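Local coordinates for DPS family dna-binding stress response protein (Thermosynechococcus elongatus, PDB 2C41), which probably binds and oxidises iron as a twelve-subunit antioxidant protein of the Dps family, and may also bind DNA, at residues Thr5-Gln10 / Ala120-Asp125; Gln19-Val24 / Ile110-Gln115; Lys30-Leu35 / Ile99-Ala104; Glu61-Ser66 / Gly71-Asp76. All coordinates share one frame; numbering follows the deposited sequence.

Interaction 1: residues Thr5-Gln10 / Ala120-Asp125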
loop_
_atom_site.group_PDB
_atom_site.type_symbol
_atom_site.label_atom_id
_atom_site.label_comp_id
_atom_site.label_asym_id
_atom_site.label_seq_id
_atom_site.Cartn_x
_atom_site.Cartn_y
_atom_site.Cartn_z
ATOM N N THR C 5 2.222 -38.618 30.635
ATOM C CA THR C 5 1.572 -38.020 29.461
ATOM C C THR C 5 0.210 -37.381 29.762
ATOM O O THR C 5 -0.365 -36.717 28.891
ATOM C CB THR C 5 1.345 -39.066 28.344
ATOM O OG1 THR C 5 0.446 -40.077 28.822
ATOM C CG2 THR C 5 2.661 -39.716 27.894
ATOM N N THR C 6 -0.315 -37.584 30.972
ATOM C CA THR C 6 -1.677 -37.120 31.291
ATOM C C THR C 6 -1.874 -35.607 31.119
ATOM O O THR C 6 -2.856 -35.178 30.520
ATOM C CB THR C 6 -2.168 -37.582 32.692
ATOM O OG1 THR C 6 -3.555 -37.249 32.860
ATOM C CG2 THR C 6 -1.359 -36.930 33.802
ATOM N N LEU C 7 -0.940 -34.805 31.622
ATOM C CA LEU C 7 -1.077 -33.352 31.519
ATOM C C LEU C 7 -1.127 -32.884 30.067
ATOM O O LEU C 7 -1.949 -32.038 29.709
ATOM C CB LEU C 7 0.025 -32.637 32.301
ATOM C CG LEU C 7 -0.222 -32.518 33.805
ATOM C CD1 LEU C 7 0.983 -31.874 34.442
ATOM C CD2 LEU C 7 -1.475 -31.676 34.061
ATOM N N LYS C 8 -0.279 -33.470 29.226
ATOM C CA LYS C 8 -0.287 -33.129 27.805
ATOM C C LYS C 8 -1.549 -33.623 27.091
ATOM O O LYS C 8 -2.057 -32.959 26.189
ATOM C CB LYS C 8 0.992 -33.600 27.123
ATOM C CG LYS C 8 2.209 -32.787 27.568
ATOM C CD LYS C 8 3.481 -33.317 26.958
ATOM C CE LYS C 8 4.644 -32.408 27.314
ATOM N NZ LYS C 8 5.899 -32.831 26.621
ATOM N N GLU C 9 -2.051 -34.789 27.499
ATOM C CA GLU C 9 -3.335 -35.268 27.002
ATOM C C GLU C 9 -4.437 -34.281 27.383
ATOM O O GLU C 9 -5.277 -33.908 26.570
ATOM C CB GLU C 9 -3.618 -36.671 27.544
ATOM C CG GLU C 9 -2.663 -37.709 26.988
ATOM C CD GLU C 9 -2.624 -39.000 27.796
ATOM O OE1 GLU C 9 -3.416 -39.161 28.750
ATOM O OE2 GLU C 9 -1.782 -39.860 27.466
ATOM N N GLN C 10 -4.398 -33.830 28.627
ATOM C CA GLN C 10 -5.350 -32.834 29.114
ATOM C C GLN C 10 -5.263 -31.527 28.329
ATOM O O GLN C 10 -6.287 -30.924 28.023
ATOM C CB GLN C 10 -5.145 -32.558 30.606
ATOM C CG GLN C 10 -5.623 -33.702 31.497
ATOM C CD GLN C 10 -5.388 -33.433 32.972
ATOM O OE1 GLN C 10 -5.739 -32.372 33.487
ATOM N NE2 GLN C 10 -4.799 -34.403 33.662
ATOM N N ALA C 120 -2.076 -25.827 30.950
ATOM C CA ALA C 120 -0.907 -25.791 30.056
ATOM C C ALA C 120 0.378 -25.469 30.828
ATOM O O ALA C 120 1.428 -26.088 30.607
ATOM C CB ALA C 120 -1.130 -24.788 28.933
ATOM N N THR C 121 0.290 -24.503 31.737
ATOM C CA THR C 121 1.434 -24.105 32.554
ATOM C C THR C 121 1.935 -25.294 33.400
ATOM O O THR C 121 3.148 -25.556 33.465
ATOM C CB THR C 121 1.089 -22.866 33.418
ATOM O OG1 THR C 121 0.933 -21.714 32.568
ATOM C CG2 THR C 121 2.177 -22.582 34.471
ATOM N N GLU C 122 0.998 -26.015 34.011
ATOM C CA GLU C 122 1.326 -27.220 34.788
ATOM C C GLU C 122 1.989 -28.296 33.929
ATOM O O GLU C 122 2.863 -29.022 34.405
ATOM C CB GLU C 122 0.074 -27.791 35.449
ATOM C CG GLU C 122 -0.429 -26.945 36.603
ATOM C CD GLU C 122 -1.659 -27.528 37.271
ATOM O OE1 GLU C 122 -2.197 -26.873 38.192
ATOM O OE2 GLU C 122 -2.097 -28.631 36.880
ATOM N N ALA C 123 1.564 -28.391 32.671
ATOM C CA ALA C 123 2.128 -29.353 31.716
ATOM C C ALA C 123 3.497 -28.919 31.178
ATOM O O ALA C 123 4.146 -29.669 30.432
ATOM C CB ALA C 123 1.166 -29.578 30.557
ATOM N N GLY C 124 3.917 -27.706 31.537
ATOM C CA GLY C 124 5.157 -27.125 31.030
ATOM C C GLY C 124 5.018 -26.610 29.601
ATOM O O GLY C 124 6.014 -26.289 28.955
ATOM N N ASP C 125 3.778 -26.537 29.120
ATOM C CA ASP C 125 3.487 -26.109 27.747
ATOM C C ASP C 125 3.360 -24.587 27.693
ATOM O O ASP C 125 2.254 -24.037 27.642
ATOM C CB ASP C 125 2.212 -26.787 27.228
ATOM C CG ASP C 125 1.957 -26.520 25.744
ATOM O OD1 ASP C 125 2.654 -25.676 25.124
ATOM O OD2 ASP C 125 1.025 -27.147 25.204
#

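Interaction 2: residues Gln19-Val24 / Ile110-Gln115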
loop_
_atom_site.group_PDB
_atom_site.type_symbol
_atom_site.label_atom_id
_atom_site.label_comp_id
_atom_site.label_asym_id
_atom_site.label_seq_id
_atom_site.Cartn_x
_atom_site.Cartn_y
_atom_site.Cartn_z
ATOM N N GLN C 19 -11.211 -24.661 20.668
ATOM C CA GLN C 19 -11.372 -24.513 19.216
ATOM C C GLN C 19 -12.851 -24.578 18.838
ATOM O O GLN C 19 -13.342 -23.738 18.090
ATOM C CB GLN C 19 -10.609 -25.604 18.468
ATOM C CG GLN C 19 -10.836 -25.564 16.953
ATOM C CD GLN C 19 -10.626 -26.903 16.284
ATOM O OE1 GLN C 19 -11.045 -27.109 15.143
ATOM N NE2 GLN C 19 -9.986 -27.822 16.984
ATOM N N ALA C 20 -13.545 -25.584 19.370
ATOM C CA ALA C 20 -14.981 -25.752 19.139
ATOM C C ALA C 20 -15.760 -24.519 19.593
ATOM O O ALA C 20 -16.654 -24.063 18.879
ATOM C CB ALA C 20 -15.503 -27.021 19.854
ATOM N N ASN C 21 -15.395 -23.976 20.761
ATOM C CA ASN C 21 -16.003 -22.743 21.270
ATOM C C ASN C 21 -15.793 -21.555 20.336
ATOM O O ASN C 21 -16.703 -20.751 20.142
ATOM C CB ASN C 21 -15.510 -22.393 22.681
ATOM C CG ASN C 21 -16.112 -23.287 23.759
ATOM O OD1 ASN C 21 -15.633 -23.312 24.899
ATOM N ND2 ASN C 21 -17.161 -24.013 23.413
ATOM N N ALA C 22 -14.601 -21.454 19.751
ATOM C CA ALA C 22 -14.310 -20.372 18.805
ATOM C C ALA C 22 -15.224 -20.468 17.577
ATOM O O ALA C 22 -15.749 -19.456 17.095
ATOM C CB ALA C 22 -12.851 -20.395 18.396
ATOM N N VAL C 23 -15.415 -21.686 17.078
ATOM C CA VAL C 23 -16.288 -21.919 15.917
ATOM C C VAL C 23 -17.739 -21.520 16.229
ATOM O O VAL C 23 -18.360 -20.784 15.460
ATOM C CB VAL C 23 -16.219 -23.392 15.445
ATOM C CG1 VAL C 23 -17.303 -23.684 14.398
ATOM C CG2 VAL C 23 -14.815 -23.699 14.896
ATOM N N VAL C 24 -18.274 -21.999 17.357
ATOM C CA VAL C 24 -19.661 -21.680 17.733
ATOM C C VAL C 24 -19.829 -20.189 18.032
ATOM O O VAL C 24 -20.815 -19.572 17.617
ATOM C CB VAL C 24 -20.153 -22.547 18.929
ATOM C CG1 VAL C 24 -21.546 -22.094 19.434
ATOM C CG2 VAL C 24 -20.177 -23.995 18.516
ATOM N N ILE C 110 -13.720 -16.863 28.847
ATOM C CA ILE C 110 -12.703 -16.209 29.683
ATOM C C ILE C 110 -12.347 -17.094 30.885
ATOM O O ILE C 110 -11.175 -17.320 31.180
ATOM C CB ILE C 110 -13.153 -14.806 30.163
ATOM C CG1 ILE C 110 -13.189 -13.830 28.969
ATOM C CG2 ILE C 110 -12.230 -14.279 31.284
ATOM C CD1 ILE C 110 -14.008 -12.565 29.226
ATOM N N THR C 111 -13.365 -17.613 31.560
ATOM C CA THR C 111 -13.130 -18.524 32.679
ATOM C C THR C 111 -12.347 -19.755 32.217
ATOM O O THR C 111 -11.344 -20.121 32.836
ATOM C CB THR C 111 -14.440 -18.932 33.371
ATOM O OG1 THR C 111 -14.993 -17.776 34.011
ATOM C CG2 THR C 111 -14.201 -20.030 34.429
ATOM N N GLU C 112 -12.805 -20.370 31.132
ATOM C CA GLU C 112 -12.145 -21.557 30.590
ATOM C C GLU C 112 -10.704 -21.300 30.156
ATOM O O GLU C 112 -9.833 -22.133 30.406
ATOM C CB GLU C 112 -12.948 -22.162 29.441
ATOM C CG GLU C 112 -14.242 -22.836 29.909
ATOM C CD GLU C 112 -14.896 -23.689 28.844
ATOM O OE1 GLU C 112 -15.879 -24.387 29.173
ATOM O OE2 GLU C 112 -14.445 -23.672 27.677
ATOM N N MET C 113 -10.448 -20.162 29.513
ATOM C CA MET C 113 -9.085 -19.849 29.086
ATOM C C MET C 113 -8.130 -19.660 30.262
ATOM O O MET C 113 -6.966 -20.050 30.181
ATOM C CB MET C 113 -9.056 -18.643 28.151
ATOM C CG MET C 113 -9.529 -18.982 26.732
ATOM S SD MET C 113 -9.122 -17.656 25.581
ATOM C CE MET C 113 -9.751 -18.377 24.053
ATOM N N HIS C 114 -8.617 -19.084 31.359
ATOM C CA HIS C 114 -7.786 -18.972 32.562
ATOM C C HIS C 114 -7.488 -20.367 33.127
ATOM O O HIS C 114 -6.348 -20.672 33.482
ATOM C CB HIS C 114 -8.443 -18.073 33.611
ATOM C CG HIS C 114 -8.302 -16.608 33.327
ATOM N ND1 HIS C 114 -9.119 -15.938 32.442
ATOM C CD2 HIS C 114 -7.445 -15.683 33.824
ATOM C CE1 HIS C 114 -8.765 -14.663 32.398
ATOM N NE2 HIS C 114 -7.744 -14.484 33.221
ATOM N N GLN C 115 -8.512 -21.208 33.196
ATOM C CA GLN C 115 -8.343 -22.590 33.667
ATOM C C GLN C 115 -7.392 -23.374 32.758
ATOM O O GLN C 115 -6.495 -24.084 33.239
ATOM C CB GLN C 115 -9.698 -23.295 33.770
ATOM C CG GLN C 115 -10.574 -22.721 34.875
ATOM C CD GLN C 115 -11.979 -23.297 34.923
ATOM O OE1 GLN C 115 -12.597 -23.317 35.991
ATOM N NE2 GLN C 115 -12.506 -23.740 33.779
#

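Interaction 3: residues Lys30-Leu35 / Ile99-Ala104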
loop_
_atom_site.group_PDB
_atom_site.type_symbol
_atom_site.label_atom_id
_atom_site.label_comp_id
_atom_site.label_asym_id
_atom_site.label_seq_id
_atom_site.Cartn_x
_atom_site.Cartn_y
_atom_site.Cartn_z
ATOM N N LYS C 30 -22.076 -14.197 13.676
ATOM C CA LYS C 30 -22.663 -14.035 12.354
ATOM C C LYS C 30 -24.186 -13.908 12.451
ATOM O O LYS C 30 -24.779 -13.059 11.780
ATOM C CB LYS C 30 -22.241 -15.164 11.407
ATOM C CG LYS C 30 -20.771 -15.091 10.958
ATOM C CD LYS C 30 -20.345 -13.694 10.465
ATOM C CE LYS C 30 -21.065 -13.294 9.173
ATOM N NZ LYS C 30 -20.303 -12.293 8.366
ATOM N N LYS C 31 -24.810 -14.726 13.301
ATOM C CA LYS C 31 -26.244 -14.578 13.547
ATOM C C LYS C 31 -26.575 -13.153 13.992
ATOM O O LYS C 31 -27.473 -12.519 13.429
ATOM C CB LYS C 31 -26.748 -15.599 14.567
ATOM C CG LYS C 31 -28.156 -15.317 15.065
ATOM C CD LYS C 31 -28.641 -16.446 15.943
ATOM C CE LYS C 31 -30.070 -16.191 16.433
ATOM N NZ LYS C 31 -30.448 -17.223 17.441
ATOM N N TYR C 32 -25.839 -12.636 14.977
ATOM C CA TYR C 32 -26.102 -11.291 15.481
ATOM C C TYR C 32 -25.898 -10.244 14.375
ATOM O O TYR C 32 -26.731 -9.364 14.189
ATOM C CB TYR C 32 -25.253 -10.965 16.718
ATOM C CG TYR C 32 -25.210 -12.058 17.776
ATOM C CD1 TYR C 32 -26.326 -12.871 18.035
ATOM C CD2 TYR C 32 -24.062 -12.253 18.542
ATOM C CE1 TYR C 32 -26.279 -13.878 19.023
ATOM C CE2 TYR C 32 -24.004 -13.245 19.522
ATOM C CZ TYR C 32 -25.108 -14.050 19.756
ATOM O OH TYR C 32 -25.028 -15.023 20.720
ATOM N N HIS C 33 -24.792 -10.362 13.653
ATOM C CA HIS C 33 -24.493 -9.510 12.500
ATOM C C HIS C 33 -25.677 -9.483 11.524
ATOM O O HIS C 33 -26.126 -8.412 11.118
ATOM C CB HIS C 33 -23.221 -10.045 11.824
ATOM C CG HIS C 33 -22.813 -9.325 10.579
ATOM N ND1 HIS C 33 -22.369 -8.019 10.579
ATOM C CD2 HIS C 33 -22.708 -9.759 9.301
ATOM C CE1 HIS C 33 -22.035 -7.673 9.349
ATOM N NE2 HIS C 33 -22.233 -8.710 8.555
ATOM N N TRP C 34 -26.200 -10.659 11.175
ATOM C CA TRP C 34 -27.261 -10.737 10.178
ATOM C C TRP C 34 -28.625 -10.281 10.687
ATOM O O TRP C 34 -29.399 -9.668 9.942
ATOM C CB TRP C 34 -27.386 -12.163 9.640
ATOM C CG TRP C 34 -26.160 -12.647 8.914
ATOM C CD1 TRP C 34 -25.330 -11.910 8.110
ATOM C CD2 TRP C 34 -25.652 -13.981 8.897
ATOM N NE1 TRP C 34 -24.329 -12.703 7.614
ATOM C CE2 TRP C 34 -24.500 -13.979 8.077
ATOM C CE3 TRP C 34 -26.056 -15.184 9.496
ATOM C CZ2 TRP C 34 -23.741 -15.134 7.841
ATOM C CZ3 TRP C 34 -25.293 -16.334 9.267
ATOM C CH2 TRP C 34 -24.158 -16.298 8.436
ATOM N N LEU C 35 -28.921 -10.605 11.943
ATOM C CA LEU C 35 -30.274 -10.464 12.474
ATOM C C LEU C 35 -30.490 -9.225 13.329
ATOM O O LEU C 35 -31.603 -8.963 13.773
ATOM C CB LEU C 35 -30.693 -11.728 13.238
ATOM C CG LEU C 35 -30.696 -13.045 12.444
ATOM C CD1 LEU C 35 -31.444 -14.112 13.214
ATOM C CD2 LEU C 35 -31.298 -12.892 11.036
ATOM N N ILE C 99 -26.827 -9.433 22.760
ATOM C CA ILE C 99 -25.710 -8.870 23.521
ATOM C C ILE C 99 -25.512 -9.608 24.855
ATOM O O ILE C 99 -24.383 -9.962 25.202
ATOM C CB ILE C 99 -25.862 -7.345 23.697
ATOM C CG1 ILE C 99 -25.813 -6.658 22.315
ATOM C CG2 ILE C 99 -24.756 -6.789 24.603
ATOM C CD1 ILE C 99 -26.004 -5.144 22.346
ATOM N N GLU C 100 -26.604 -9.859 25.571
ATOM C CA GLU C 100 -26.548 -10.593 26.834
ATOM C C GLU C 100 -26.013 -12.018 26.635
ATOM O O GLU C 100 -25.190 -12.494 27.421
ATOM C CB GLU C 100 -27.920 -10.603 27.505
ATOM C CG GLU C 100 -28.440 -9.204 27.856
ATOM C CD GLU C 100 -28.129 -8.764 29.277
ATOM O OE1 GLU C 100 -27.120 -9.239 29.854
ATOM O OE2 GLU C 100 -28.897 -7.928 29.816
ATOM N N GLU C 101 -26.481 -12.681 25.580
ATOM C CA GLU C 101 -26.017 -14.026 25.226
ATOM C C GLU C 101 -24.518 -14.013 24.924
ATOM O O GLU C 101 -23.773 -14.864 25.413
ATOM C CB GLU C 101 -26.791 -14.550 24.010
ATOM C CG GLU C 101 -26.458 -15.979 23.625
ATOM C CD GLU C 101 -27.373 -16.501 22.541
ATOM O OE1 GLU C 101 -28.290 -17.275 22.875
ATOM O OE2 GLU C 101 -27.193 -16.118 21.365
ATOM N N ALA C 102 -24.087 -13.043 24.117
ATOM C CA ALA C 102 -22.671 -12.896 23.763
ATOM C C ALA C 102 -21.807 -12.717 25.008
ATOM O O ALA C 102 -20.771 -13.374 25.147
ATOM C CB ALA C 102 -22.470 -11.723 22.796
ATOM N N ILE C 103 -22.239 -11.840 25.916
ATOM C CA ILE C 103 -21.504 -11.593 27.155
ATOM C C ILE C 103 -21.346 -12.882 27.963
ATOM O O ILE C 103 -20.234 -13.222 28.385
ATOM C CB ILE C 103 -22.184 -10.521 28.015
ATOM C CG1 ILE C 103 -22.031 -9.150 27.351
ATOM C CG2 ILE C 103 -21.566 -10.485 29.419
ATOM C CD1 ILE C 103 -23.032 -8.117 27.837
ATOM N N ALA C 104 -22.452 -13.600 28.155
ATOM C CA ALA C 104 -22.437 -14.848 28.917
ATOM C C ALA C 104 -21.456 -15.854 28.311
ATOM O O ALA C 104 -20.679 -16.479 29.030
ATOM C CB ALA C 104 -23.848 -15.444 29.003
#

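Interaction 4: residues Glu61-Ser66 / Gly71-Asp76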
loop_
_atom_site.group_PDB
_atom_site.type_symbol
_atom_site.label_atom_id
_atom_site.label_comp_id
_atom_site.label_asym_id
_atom_site.label_seq_id
_atom_site.Cartn_x
_atom_site.Cartn_y
_atom_site.Cartn_z
ATOM N N GLU C 61 -5.794 -20.782 14.893
ATOM C CA GLU C 61 -4.725 -20.766 15.897
ATOM C C GLU C 61 -4.876 -21.925 16.887
ATOM O O GLU C 61 -3.903 -22.617 17.200
ATOM C CB GLU C 61 -4.734 -19.457 16.680
ATOM C CG GLU C 61 -4.368 -18.243 15.882
ATOM C CD GLU C 61 -3.796 -17.180 16.775
ATOM O OE1 GLU C 61 -4.570 -16.337 17.261
ATOM O OE2 GLU C 61 -2.579 -17.223 17.026
ATOM N N LEU C 62 -6.101 -22.114 17.372
ATOM C CA LEU C 62 -6.407 -23.170 18.337
ATOM C C LEU C 62 -6.351 -24.559 17.702
ATOM O O LEU C 62 -5.884 -25.519 18.327
ATOM C CB LEU C 62 -7.775 -22.924 18.978
ATOM C CG LEU C 62 -7.838 -21.707 19.910
ATOM C CD1 LEU C 62 -9.304 -21.263 20.108
ATOM C CD2 LEU C 62 -7.148 -22.016 21.241
ATOM N N ALA C 63 -6.807 -24.657 16.456
ATOM C CA ALA C 63 -6.774 -25.922 15.734
ATOM C C ALA C 63 -5.344 -26.351 15.447
ATOM O O ALA C 63 -4.956 -27.480 15.737
ATOM C CB ALA C 63 -7.568 -25.816 14.441
ATOM N N GLU C 64 -4.546 -25.437 14.904
ATOM C CA GLU C 64 -3.173 -25.790 14.546
ATOM C C GLU C 64 -2.274 -26.008 15.766
ATOM O O GLU C 64 -1.290 -26.751 15.688
ATOM C CB GLU C 64 -2.604 -24.797 13.530
ATOM C CG GLU C 64 -3.467 -24.763 12.255
ATOM C CD GLU C 64 -2.718 -24.357 11.014
ATOM O OE1 GLU C 64 -1.745 -23.566 11.113
ATOM O OE2 GLU C 64 -3.126 -24.831 9.933
ATOM N N ARG C 65 -2.635 -25.407 16.903
ATOM C CA ARG C 65 -1.908 -25.680 18.148
ATOM C C ARG C 65 -1.938 -27.178 18.476
ATOM O O ARG C 65 -0.920 -27.747 18.875
ATOM C CB ARG C 65 -2.447 -24.850 19.319
ATOM C CG ARG C 65 -1.551 -24.904 20.580
ATOM C CD ARG C 65 -0.218 -24.143 20.390
ATOM N NE ARG C 65 0.752 -24.487 21.439
ATOM C CZ ARG C 65 2.073 -24.391 21.303
ATOM N NH1 ARG C 65 2.877 -24.749 22.304
ATOM N NH2 ARG C 65 2.599 -23.939 20.168
ATOM N N SER C 66 -3.096 -27.814 18.277
ATOM C CA SER C 66 -3.212 -29.264 18.480
ATOM C C SER C 66 -2.234 -30.041 17.598
ATOM O O SER C 66 -1.574 -30.975 18.064
ATOM C CB SER C 66 -4.641 -29.739 18.237
ATOM O OG SER C 66 -5.504 -29.273 19.257
ATOM N N GLY C 71 -1.050 -33.772 18.152
ATOM C CA GLY C 71 -2.430 -34.232 18.269
ATOM C C GLY C 71 -3.228 -33.864 17.036
ATOM O O GLY C 71 -2.659 -33.545 15.988
ATOM N N GLN C 72 -4.549 -33.922 17.162
ATOM C CA GLN C 72 -5.443 -33.512 16.088
ATOM C C GLN C 72 -6.491 -32.543 16.621
ATOM O O GLN C 72 -6.984 -32.713 17.745
ATOM C CB GLN C 72 -6.163 -34.727 15.506
ATOM C CG GLN C 72 -5.270 -35.661 14.688
ATOM C CD GLN C 72 -6.072 -36.602 13.818
ATOM O OE1 GLN C 72 -5.570 -37.133 12.830
ATOM N NE2 GLN C 72 -7.329 -36.811 14.176
ATOM N N PRO C 73 -6.877 -31.553 15.801
ATOM C CA PRO C 73 -7.942 -30.653 16.215
ATOM C C PRO C 73 -9.308 -31.308 16.012
ATOM O O PRO C 73 -9.398 -32.387 15.430
ATOM C CB PRO C 73 -7.791 -29.480 15.245
ATOM C CG PRO C 73 -7.284 -30.118 13.990
ATOM C CD PRO C 73 -6.385 -31.240 14.443
ATOM N N VAL C 74 -10.363 -30.663 16.500
ATOM C CA VAL C 74 -11.707 -31.012 16.067
ATOM C C VAL C 74 -11.724 -30.685 14.573
ATOM O O VAL C 74 -11.142 -29.679 14.154
ATOM C CB VAL C 74 -12.783 -30.200 16.814
ATOM C CG1 VAL C 74 -14.177 -30.630 16.377
ATOM C CG2 VAL C 74 -12.625 -30.377 18.341
ATOM N N ALA C 75 -12.360 -31.532 13.767
ATOM C CA ALA C 75 -12.361 -31.309 12.312
ATOM C C ALA C 75 -13.663 -31.707 11.615
ATOM O O ALA C 75 -14.100 -31.038 10.682
ATOM C CB ALA C 75 -11.174 -32.020 11.673
ATOM N N ASP C 76 -14.283 -32.799 12.062
ATOM C CA ASP C 76 -15.581 -33.195 11.505
ATOM C C ASP C 76 -16.631 -32.157 11.914
ATOM O O ASP C 76 -16.819 -31.922 13.100
ATOM C CB ASP C 76 -16.012 -34.581 12.015
ATOM C CG ASP C 76 -15.064 -35.704 11.599
ATOM O OD1 ASP C 76 -15.366 -36.876 11.953
ATOM O OD2 ASP C 76 -14.024 -35.455 10.940
HETATM O O HOH W 1 -6.256 -31.431 20.754
#

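Interaction 1: residues Thr5-Gln10 / Ala120-Asp125
L7 and A123 supply the apolar centre of this contact, with L7 CB 3.7 Å from A123 CB. The small alanine lets the backbones come close, the CA atoms of L7 and A123 lying 5.1 Å apart. The leucine fork reaches past the alanine to the preceding residue. With L7 CG anti to the carbonyl carbon (chi1 -81°), its CD1 methyl rests 3.4 Å from E122 O, while CD2 has only a loose approach of 4.2 Å to E122 OE2. The L7 and E122 side chains cross at roughly a right angle. The extended chain of K8 grazes the same region, its CE 4.2 Å from A123 O, and its NZ goes on to bind a tetraethylene glycol molecule, probably from the crystallisation liquor.

The contact joins the start of helix 6-35 to the end of the antiparallel helix 95-122, at one end of the ferritin-like four-helix bundle. Here G124, with positive phi, closes a Schellman motif in which D125 N donates to A120 O (2.8 Å) and G124 N to T121 O. D125 is the N-cap of helix 126-149, its side chain capping a backbone N there.

No hydrogen bond crosses between the two segments; two side-chain bonds form inside segment 5-10. T5 OG1 donates to E9 OE2 (2.6 Å) from above the carboxylate, 59° out of its plane. One residue further on, Q10 NE2 reaches T6 OG1 at 3.2 Å, fairly straight at 160° and in the plane of the amide.

Interaction 2: residues Gln19-Val24 / Ile110-Gln115
N21 and E112 form a single polar meeting between segments that stand well apart here, the nearest CA atoms, those of N21 and E112, being 10.2 Å from each other. As modelled, N21 OD1 lies 3.0 Å from E112 OE2. The two side chains cross at about a right angle, yet their flat ends are turned only 29° against each other. They span the gap about equally, E112 with an extended chain whose CG is anti to the carbonyl carbon (chi1 -71°).

Other residues hold the carboxylate in place. Its OE2 makes a salt bridge with R17, one turn before N21 on the same helix, and OE1 is hydrogen-bonded to T85 OG1; the arginine would be expected to favour the ionised form. N21 itself also packs on A84 and V86, the residues on either side of T85 in the connection that runs past the helices, so one short piece of chain meets both partners.

The contact lies between the first and third long helices, near the middle of the chain, in the four-helix bundle of the ferritin-like fold.

Interaction 3: residues Lys30-Leu35 / Ile99-Ala104
A buried tyrosine-carboxylate hydrogen bond, backed by one apolar touch, joins the C-terminal end of helix 6-35 to the early part of helix 95-122 in the ferritin-like bundle. Y32 OH donates to E101 OE2 over a short 2.5 Å, using the anti lone pair of that oxygen. The carboxylate oxygen lies at the edge of the phenol, near the ring plane, 3.3 Å from Y32 CZ, although ring and carboxylate are turned 36° from one another. E101 can offer this oxygen because its CG is anti to the backbone N (chi1 -176°) and the chain beyond is extended. Y32 CE2 also lies 3.9 Å from A102 CB.

A phenylalanine here would keep the touch on A102 but would probably leave E101 OE2 with S89 alone of the two hydroxyls, and the carboxylate freer to turn. The second hydroxyl, S89 OG, is hydrogen-bonded to the same oxygen and is in turn bound by K31 NZ. K31 NZ stands 5.2 Å from E101 OE2 and may favour the charged carboxylate a little.

Among the neighbours, M98 of helix 95-122 packs on Y32, and L146 of helix 126-149 covers A102. On its other side, helix 6-35 faces a neighbouring subunit: W34 and K30 both bind D60 of that subunit, and K31 pairs with its D76.

Interaction 4: residues Glu61-Ser66 / Gly71-Asp76
A63 and S66, one turn apart on helix 41-68, take the returning chain of 71-76 against them. The tight part lies at P73. Its CB packs 3.8 Å from A63 CB and only 3.5 Å from A63 O, while S66 CB presses on the peptide just before the proline, 3.7 Å from Q72 C. The turn is closed by G71 N, which donates to S66 O at 2.8 Å with an N-H...O angle of 147°, tilted 29° from the carbonyl plane.

The looser part is polar and holds a water. S66 OG, turned anti to the carbonyl carbon (chi1 -70°), does not bond the opposing chain directly; a water 2.7 Å from S66 OG joins them through a long, weak bond of 3.4 Å to Q72 O. That carbonyl has a firmer partner in K16 NZ. Q72 CB is directed away from the helix, and its side chain packs on Q92 of a neighbouring subunit.

In the fold, this chain reversal starts the long connection from the second bundle helix toward the short helix 80-83, a feature of Dps proteins. Q19 of helix 6-35 packs on both A63 and P73, V74 rests on Y80 and V83 of helix 80-83, and W34 of the neighbouring subunit covers A63.

Overall arrangement
Interactions 1, 2 and 3 mark successive points along the antiparallel pair of helices 6-35 and 95-122. Neighbouring centres in this series lie about 17 Å and 16 Å apart, and the two ends are about 33 Å apart, on opposite sides of the chain's centre. Interaction 4 adds helix 41-68: it touches interaction 1 through the salt bridge of R65 NH1 with D125 OD1 (3.0 Å) and interaction 2 through packing around Q19. Interactions 3 and 4 are about 25 Å apart between centres, yet both meet the same neighbouring subunit, across the kind of interface where Dps proteins generally place their ferroxidase centre.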